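Local coordinates for catalase (Bacillus pumilus, PDB 4QOO), which probably catalyses, as a heme catalase, the breakdown of hydrogen peroxide into water and molecular oxygen, at residues P105-D110 against F240-R245; N131-F136 against L178-S183. One frame throughout, in Å; residues are numbered along the deposited sequence.

Contact 1. Residues P105-D110 against F240-R245. With RCO (resorcinol), chain G.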
loop_
_atom_site.group_PDB
_atom_site.type_symbol
_atom_site.label_atom_id
_atom_site.label_comp_id
_atom_site.label_asym_id
_atom_site.label_seq_id
_atom_site.Cartn_x
_atom_site.Cartn_y
_atom_site.Cartn_z
ATOM N N PRO A 105 -4.684 25.302 11.400
ATOM C CA PRO A 105 -4.007 26.576 11.637
ATOM C C PRO A 105 -2.723 26.492 12.503
ATOM O O PRO A 105 -2.555 25.599 13.341
ATOM C CB PRO A 105 -5.082 27.384 12.398
ATOM C CG PRO A 105 -6.371 26.759 12.015
ATOM C CD PRO A 105 -6.054 25.298 11.970
ATOM N N GLU A 106 -1.830 27.437 12.268
ATOM C CA GLU A 106 -0.576 27.484 12.949
ATOM C C GLU A 106 -0.604 28.413 14.188
ATOM O O GLU A 106 0.427 28.709 14.784
ATOM C CB GLU A 106 0.543 27.856 11.967
ATOM C CG GLU A 106 0.912 26.676 11.069
ATOM C CD GLU A 106 1.891 27.068 9.993
ATOM O OE1 GLU A 106 1.747 28.153 9.404
ATOM O OE2 GLU A 106 2.730 26.198 9.596
ATOM N N THR A 107 -1.812 28.848 14.518
ATOM C CA THR A 107 -2.145 29.743 15.674
ATOM C C THR A 107 -2.734 28.953 16.851
ATOM O O THR A 107 -3.146 29.539 17.870
ATOM C CB THR A 107 -3.234 30.744 15.223
ATOM O OG1 THR A 107 -4.210 30.048 14.489
ATOM C CG2 THR A 107 -2.679 31.855 14.349
ATOM N N LEU A 108 -2.783 27.612 16.756
ATOM C CA LEU A 108 -3.274 26.790 17.878
ATOM C C LEU A 108 -2.191 26.574 18.950
ATOM O O LEU A 108 -0.992 26.510 18.617
ATOM C CB LEU A 108 -3.738 25.440 17.372
ATOM C CG LEU A 108 -4.730 25.464 16.168
ATOM C CD1 LEU A 108 -5.159 24.029 15.906
ATOM C CD2 LEU A 108 -5.939 26.341 16.471
ATOM N N ARG A 109 -2.593 26.375 20.218
ATOM C CA ARG A 109 -1.685 25.933 21.281
ATOM C C ARG A 109 -1.184 24.502 21.036
ATOM O O ARG A 109 -1.918 23.627 20.567
ATOM C CB ARG A 109 -2.399 26.022 22.658
ATOM C CG ARG A 109 -1.571 25.574 23.862
ATOM C CD ARG A 109 -2.184 25.927 25.230
ATOM N NE ARG A 109 -2.784 27.270 25.300
ATOM C CZ ARG A 109 -2.121 28.417 25.435
ATOM N NH1 ARG A 109 -0.802 28.464 25.631
ATOM N NH2 ARG A 109 -2.789 29.536 25.413
ATOM N N ASP A 110 0.095 24.303 21.244
ATOM C CA ASP A 110 0.756 23.001 20.958
ATOM C C ASP A 110 2.243 23.220 21.184
ATOM O O ASP A 110 2.769 24.303 20.861
ATOM C CB ASP A 110 0.576 22.568 19.463
ATOM C CG ASP A 110 -0.334 21.321 19.241
ATOM O OD1 ASP A 110 -0.839 20.648 20.216
ATOM O OD2 ASP A 110 -0.592 21.007 17.982
ATOM N N PHE A 240 -4.506 31.137 8.275
ATOM C CA PHE A 240 -4.337 29.829 8.965
ATOM C C PHE A 240 -2.971 29.151 8.651
ATOM O O PHE A 240 -2.709 28.078 9.149
ATOM C CB PHE A 240 -5.530 28.862 8.700
ATOM C CG PHE A 240 -5.696 28.453 7.271
ATOM C CD1 PHE A 240 -6.293 29.298 6.363
ATOM C CD2 PHE A 240 -5.238 27.212 6.821
ATOM C CE1 PHE A 240 -6.415 28.971 5.014
ATOM C CE2 PHE A 240 -5.368 26.861 5.481
ATOM C CZ PHE A 240 -5.935 27.759 4.569
ATOM N N GLN A 241 -2.082 29.824 7.915
ATOM C CA GLN A 241 -0.762 29.301 7.698
ATOM C C GLN A 241 0.330 30.337 7.876
ATOM O O GLN A 241 1.269 30.419 7.086
ATOM C CB GLN A 241 -0.693 28.570 6.325
ATOM C CG GLN A 241 -0.851 29.483 5.143
ATOM C CD GLN A 241 -2.186 29.307 4.399
ATOM O OE1 GLN A 241 -2.448 28.289 3.766
ATOM N NE2 GLN A 241 -3.022 30.318 4.471
ATOM N N HIS A 242 0.196 31.166 8.917
ATOM C CA HIS A 242 1.046 32.333 9.000
ATOM C C HIS A 242 2.508 31.975 9.260
ATOM O O HIS A 242 3.438 32.702 8.856
ATOM C CB HIS A 242 0.524 33.272 10.050
ATOM C CG HIS A 242 0.930 32.890 11.444
ATOM N ND1 HIS A 242 0.348 31.849 12.140
ATOM C CD2 HIS A 242 1.874 33.408 12.263
ATOM C CE1 HIS A 242 0.928 31.738 13.322
ATOM N NE2 HIS A 242 1.882 32.650 13.412
ATOM N N ALA A 243 2.763 30.882 9.969
ATOM C CA ALA A 243 4.131 30.526 10.286
ATOM C C ALA A 243 4.835 29.932 9.077
ATOM O O ALA A 243 6.004 30.215 8.838
ATOM C CB ALA A 243 4.164 29.546 11.446
ATOM N N THR A 244 4.120 29.112 8.319
ATOM C CA THR A 244 4.652 28.602 7.071
ATOM C C THR A 244 4.989 29.793 6.124
ATOM O O THR A 244 6.025 29.819 5.454
ATOM C CB THR A 244 3.635 27.629 6.404
ATOM O OG1 THR A 244 3.641 26.356 7.060
ATOM C CG2 THR A 244 3.974 27.405 5.013
ATOM N N ARG A 245 4.073 30.749 6.030
ATOM C CA ARG A 245 4.300 31.906 5.204
ATOM C C ARG A 245 5.534 32.684 5.638
ATOM O O ARG A 245 6.382 33.037 4.810
ATOM C CB ARG A 245 3.056 32.816 5.220
ATOM C CG ARG A 245 3.095 33.964 4.234
ATOM C CD ARG A 245 1.961 34.937 4.553
ATOM N NE ARG A 245 0.635 34.285 4.554
ATOM C CZ ARG A 245 -0.127 34.131 3.471
ATOM N NH1 ARG A 245 0.310 34.476 2.288
ATOM N NH2 ARG A 245 -1.346 33.628 3.560
HETATM C C1 RCO G . -1.657 20.468 23.344
HETATM C C2 RCO G . -2.605 21.312 22.795
HETATM C C3 RCO G . -3.619 21.874 23.635
HETATM C C4 RCO G . -3.695 21.553 24.982
HETATM C C5 RCO G . -2.768 20.710 25.487
HETATM C C6 RCO G . -1.761 20.180 24.686
HETATM O O1 RCO G . -0.593 19.925 22.680
HETATM O O3 RCO G . -4.570 22.697 23.138
#
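E106 sends its carboxylate to the N terminus of helix 242-252, where Q241 holds the N-cap position, and so ties a loop of the catalase fold to it. With CG anti to the carbonyl carbon (chi1 -75°) and the chain then extended, E106 meets T244 at about a right angle. T244 N donates to E106 OE1 at 2.8 Å, and T244 OG1 to E106 OE2 at 2.7 Å; both approach from the syn side, the backbone N-H 31° out of the carboxylate plane. Y191 also bonds OE2, and the helix end would probably favour the negative charge. Cut back to an alanine, the side chain would probably leave T244 and Y191 without their carboxylate partner and open a gap beside A243, whose CB lies 3.5 Å from E106 OE1. The H242 ring turns an edge to E106 O, 3.4 Å from CE1, while NE2 bonds A189 O. F240 O faces P105 CA at 3.2 Å in a CA-H...O contact and takes a weak bond from E106 N. P105 CB meets F240 CB at 4.0 Å as these side chains cross obliquely, the F240 ring edge-to-face with H100 of the second subunit. At the loop's far end, resorcinol O1 donates to D110 OD1 at 2.6 Å.

Contact 2. Residues N131-F136 against L178-S183. With RCO (resorcinol), chain G; HEM (protoporphyrin IX containing Fe), chain E.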
loop_
_atom_site.group_PDB
_atom_site.type_symbol
_atom_site.label_atom_id
_atom_site.label_comp_id
_atom_site.label_asym_id
_atom_site.label_seq_id
_atom_site.Cartn_x
_atom_site.Cartn_y
_atom_site.Cartn_z
ATOM N N ASN A 131 10.249 22.777 20.445
ATOM C CA ASN A 131 10.597 24.058 21.123
ATOM C C ASN A 131 10.710 23.913 22.625
ATOM O O ASN A 131 11.736 24.301 23.211
ATOM C CB ASN A 131 9.641 25.188 20.701
ATOM C CG ASN A 131 8.224 24.991 21.181
ATOM O OD1 ASN A 131 7.725 23.857 21.323
ATOM N ND2 ASN A 131 7.571 26.091 21.464
ATOM N N LEU A 132 9.707 23.289 23.260
ATOM C CA LEU A 132 9.683 23.142 24.740
ATOM C C LEU A 132 10.669 22.015 25.153
ATOM O O LEU A 132 10.860 21.031 24.420
ATOM C CB LEU A 132 8.271 22.821 25.261
ATOM C CG LEU A 132 7.202 23.838 24.827
ATOM C CD1 LEU A 132 5.849 23.396 25.359
ATOM C CD2 LEU A 132 7.539 25.225 25.369
ATOM N N PRO A 133 11.323 22.160 26.306
ATOM C CA PRO A 133 12.471 21.270 26.626
ATOM C C PRO A 133 12.141 19.986 27.398
ATOM O O PRO A 133 13.043 19.200 27.693
ATOM C CB PRO A 133 13.388 22.200 27.488
ATOM C CG PRO A 133 12.425 23.077 28.161
ATOM C CD PRO A 133 11.274 23.317 27.209
ATOM N N ILE A 134 10.867 19.778 27.707
ATOM C CA ILE A 134 10.396 18.599 28.465
ATOM C C ILE A 134 9.176 17.982 27.790
ATOM O O ILE A 134 8.745 18.466 26.755
ATOM C CB ILE A 134 10.030 18.954 29.876
ATOM C CG1 ILE A 134 9.089 20.168 29.882
ATOM C CG2 ILE A 134 11.259 19.319 30.690
ATOM C CD1 ILE A 134 8.337 20.311 31.163
ATOM N N PHE A 135 8.663 16.911 28.341
ATOM C CA PHE A 135 7.521 16.251 27.743
ATOM C C PHE A 135 6.458 15.903 28.797
ATOM O O PHE A 135 6.702 16.004 29.966
ATOM C CB PHE A 135 7.961 15.022 26.923
ATOM C CG PHE A 135 7.089 14.748 25.707
ATOM C CD1 PHE A 135 6.999 15.667 24.693
ATOM C CD2 PHE A 135 6.341 13.587 25.613
ATOM C CE1 PHE A 135 6.219 15.428 23.559
ATOM C CE2 PHE A 135 5.560 13.338 24.496
ATOM C CZ PHE A 135 5.495 14.269 23.482
ATOM N N PHE A 136 5.266 15.551 28.314
ATOM C CA PHE A 136 4.127 15.265 29.155
ATOM C C PHE A 136 4.287 13.934 29.896
ATOM O O PHE A 136 3.659 13.726 30.903
ATOM C CB PHE A 136 2.855 15.082 28.308
ATOM C CG PHE A 136 2.519 16.228 27.393
ATOM C CD1 PHE A 136 2.953 16.222 26.059
ATOM C CD2 PHE A 136 1.691 17.237 27.809
ATOM C CE1 PHE A 136 2.643 17.239 25.176
ATOM C CE2 PHE A 136 1.349 18.266 26.933
ATOM C CZ PHE A 136 1.821 18.274 25.619
ATOM N N LEU A 178 2.769 20.953 31.334
ATOM C CA LEU A 178 1.584 21.783 31.206
ATOM C C LEU A 178 1.886 23.184 31.731
ATOM O O LEU A 178 1.352 24.164 31.252
ATOM C CB LEU A 178 0.406 21.136 31.922
ATOM C CG LEU A 178 0.014 19.769 31.381
ATOM C CD1 LEU A 178 -0.955 19.098 32.304
ATOM C CD2 LEU A 178 -0.648 19.963 30.005
ATOM N N THR A 179 2.783 23.296 32.720
ATOM C CA THR A 179 3.174 24.586 33.286
ATOM C C THR A 179 3.935 25.464 32.248
ATOM O O THR A 179 3.823 26.697 32.268
ATOM C CB THR A 179 3.923 24.358 34.627
ATOM O OG1 THR A 179 3.074 23.568 35.463
ATOM C CG2 THR A 179 4.272 25.623 35.326
ATOM N N TRP A 180 4.647 24.830 31.318
ATOM C CA TRP A 180 5.246 25.539 30.189
ATOM C C TRP A 180 4.257 25.769 29.052
ATOM O O TRP A 180 4.172 26.861 28.491
ATOM C CB TRP A 180 6.442 24.743 29.599
ATOM C CG TRP A 180 7.656 24.643 30.335
ATOM C CD1 TRP A 180 7.878 23.920 31.455
ATOM C CD2 TRP A 180 8.934 25.236 29.968
ATOM N NE1 TRP A 180 9.202 24.007 31.811
ATOM C CE2 TRP A 180 9.856 24.860 30.958
ATOM C CE3 TRP A 180 9.352 26.103 28.933
ATOM C CZ2 TRP A 180 11.194 25.279 30.943
ATOM C CZ3 TRP A 180 10.679 26.461 28.882
ATOM C CH2 TRP A 180 11.584 26.085 29.889
ATOM N N LEU A 181 3.497 24.731 28.705
ATOM C CA LEU A 181 2.614 24.794 27.540
ATOM C C LEU A 181 1.462 25.784 27.713
ATOM O O LEU A 181 1.023 26.386 26.727
ATOM C CB LEU A 181 2.039 23.399 27.252
ATOM C CG LEU A 181 1.146 23.280 26.034
ATOM C CD1 LEU A 181 1.961 23.508 24.790
ATOM C CD2 LEU A 181 0.529 21.892 26.051
ATOM N N PHE A 182 1.023 26.019 28.961
ATOM C CA PHE A 182 -0.037 26.975 29.186
ATOM C C PHE A 182 0.435 28.368 29.549
ATOM O O PHE A 182 -0.399 29.265 29.759
ATOM C CB PHE A 182 -1.073 26.426 30.153
ATOM C CG PHE A 182 -2.026 25.469 29.491
ATOM C CD1 PHE A 182 -3.169 25.932 28.890
ATOM C CD2 PHE A 182 -1.754 24.117 29.476
ATOM C CE1 PHE A 182 -4.034 25.072 28.256
ATOM C CE2 PHE A 182 -2.622 23.239 28.855
ATOM C CZ PHE A 182 -3.776 23.714 28.272
ATOM N N SER A 183 1.749 28.588 29.537
ATOM C CA SER A 183 2.322 29.949 29.357
ATOM C C SER A 183 2.035 30.385 27.946
ATOM O O SER A 183 1.535 29.596 27.139
ATOM C CB SER A 183 3.807 29.984 29.647
ATOM O OG SER A 183 4.586 29.524 28.555
HETATM C C1 RCO G . -1.657 20.468 23.344
HETATM C C2 RCO G . -2.605 21.312 22.795
HETATM C C3 RCO G . -3.619 21.874 23.635
HETATM C C4 RCO G . -3.695 21.553 24.982
HETATM C C5 RCO G . -2.768 20.710 25.487
HETATM C C6 RCO G . -1.761 20.180 24.686
HETATM O O1 RCO G . -0.593 19.925 22.680
HETATM O O3 RCO G . -4.570 22.697 23.138
HETATM C CHA HEM E . 6.875 13.091 14.591
HETATM C CHB HEM E . 6.288 9.304 17.503
HETATM C CHC HEM E . 7.901 12.070 21.211
HETATM C CHD HEM E . 9.190 15.522 18.091
HETATM C C1A HEM E . 6.555 11.848 15.070
HETATM C C2A HEM E . 5.980 10.821 14.274
HETATM C C3A HEM E . 5.806 9.749 15.093
HETATM C C4A HEM E . 6.287 10.121 16.389
HETATM C CMA HEM E . 5.272 8.381 14.701
HETATM C CAA HEM E . 5.670 10.915 12.780
HETATM C CBA HEM E . 7.036 10.995 12.038
HETATM C CGA HEM E . 7.036 10.809 10.510
HETATM O O1A HEM E . 8.055 11.059 9.826
HETATM O O2A HEM E . 6.011 10.355 9.957
HETATM C C1B HEM E . 6.660 9.775 18.792
HETATM C C2B HEM E . 6.581 8.962 19.968
HETATM C C3B HEM E . 6.990 9.725 20.993
HETATM C C4B HEM E . 7.391 11.032 20.424
HETATM C CMB HEM E . 6.116 7.537 20.102
HETATM C CAB HEM E . 7.143 9.334 22.409
HETATM C CBB HEM E . 7.200 8.036 22.706
HETATM C C1C HEM E . 8.435 13.236 20.673
HETATM C C2C HEM E . 9.352 14.068 21.311
HETATM C C3C HEM E . 9.685 15.058 20.428
HETATM C C4C HEM E . 9.026 14.805 19.229
HETATM C CMC HEM E . 9.826 13.956 22.716
HETATM C CAC HEM E . 10.660 16.086 20.599
HETATM C CBC HEM E . 11.598 15.869 21.471
HETATM C C1D HEM E . 8.624 15.089 16.892
HETATM C C2D HEM E . 8.728 15.938 15.708
HETATM C C3D HEM E . 8.084 15.274 14.714
HETATM C C4D HEM E . 7.571 14.026 15.329
HETATM C CMD HEM E . 9.470 17.260 15.734
HETATM C CAD HEM E . 7.916 15.765 13.298
HETATM C CBD HEM E . 9.176 15.420 12.459
HETATM C CGD HEM E . 8.931 15.898 11.050
HETATM O O1D HEM E . 9.176 17.109 10.787
HETATM O O2D HEM E . 8.460 15.059 10.204
HETATM N NA HEM E . 6.779 11.408 16.344
HETATM N NB HEM E . 7.176 10.952 19.136
HETATM N NC HEM E . 8.344 13.657 19.391
HETATM N ND HEM E . 7.934 13.958 16.638
HETATM FE FE HEM E . 7.589 12.521 17.834
#
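W180, which has more of its surface buried here than any other residue of 131-136 and 178-183, lays a face of its indole against P133 and so joins the loop after strand 123-130 to helix 175-181. P133 CD stands 3.7 Å from the centroid of the W180 six-membered ring and only 15° off its normal, a CH-pi contact, with CG beside it at 3.6 Å from W180 CH2. At the pyrrole end I134 crosses the tryptophan at about a right angle and sets its CD1 3.6 Å from W180 CD1. K428 makes a cation-pi contact with the same indole. L132 divides its two methyls: CD2 slides past the indole near CE3, while CD1 meets L181 CD1 at 3.9 Å, the two leucines crossing at about a right angle. F136 comes edge-on. With its CG anti to the carbonyl carbon (chi1 -55°), the ring carries CE2 to 3.8 Å from L181 CD2 and 4.0 Å from L178 CD2, both methyls lying near the ring plane. L181 CD2 also borders resorcinol. W180 O accepts from both S183 N and S183 OG, the hydroxyl lying in the carbonyl plane, two bonds that help hold the turn at the helix end. The neighbouring F135 ring has heme methyl CMC over one face and F136 CD1 over the centre of the other. The apolar layers thus run from heme through F135 and F136 to L178 and L181, consistent with a second shell behind the heme pocket of the catalase fold.

From the N terminus, the chain leaves strand 88-96, passes through 105-110, makes strands 113-120 and 123-130 and enters the loop 131-136. Three helices follow, and the last, 175-181, brings 178-183 back to close the shorter loop, contact 2. After further strands and helix 229-236, segment 240-245 returns to 105-110 as contact 1, whose much longer loop encloses contact 2. Contact 1 joins the loop between strands 88-96 and 113-120 to the start of helix 242-252; contact 2, nearer the heme, joins the loop from strand 123-130 to helix 143-150 to the end of helix 175-181. They meet directly: R109 NH1 probably bonds to L181 O at 3.0 Å, and both border the resorcinol.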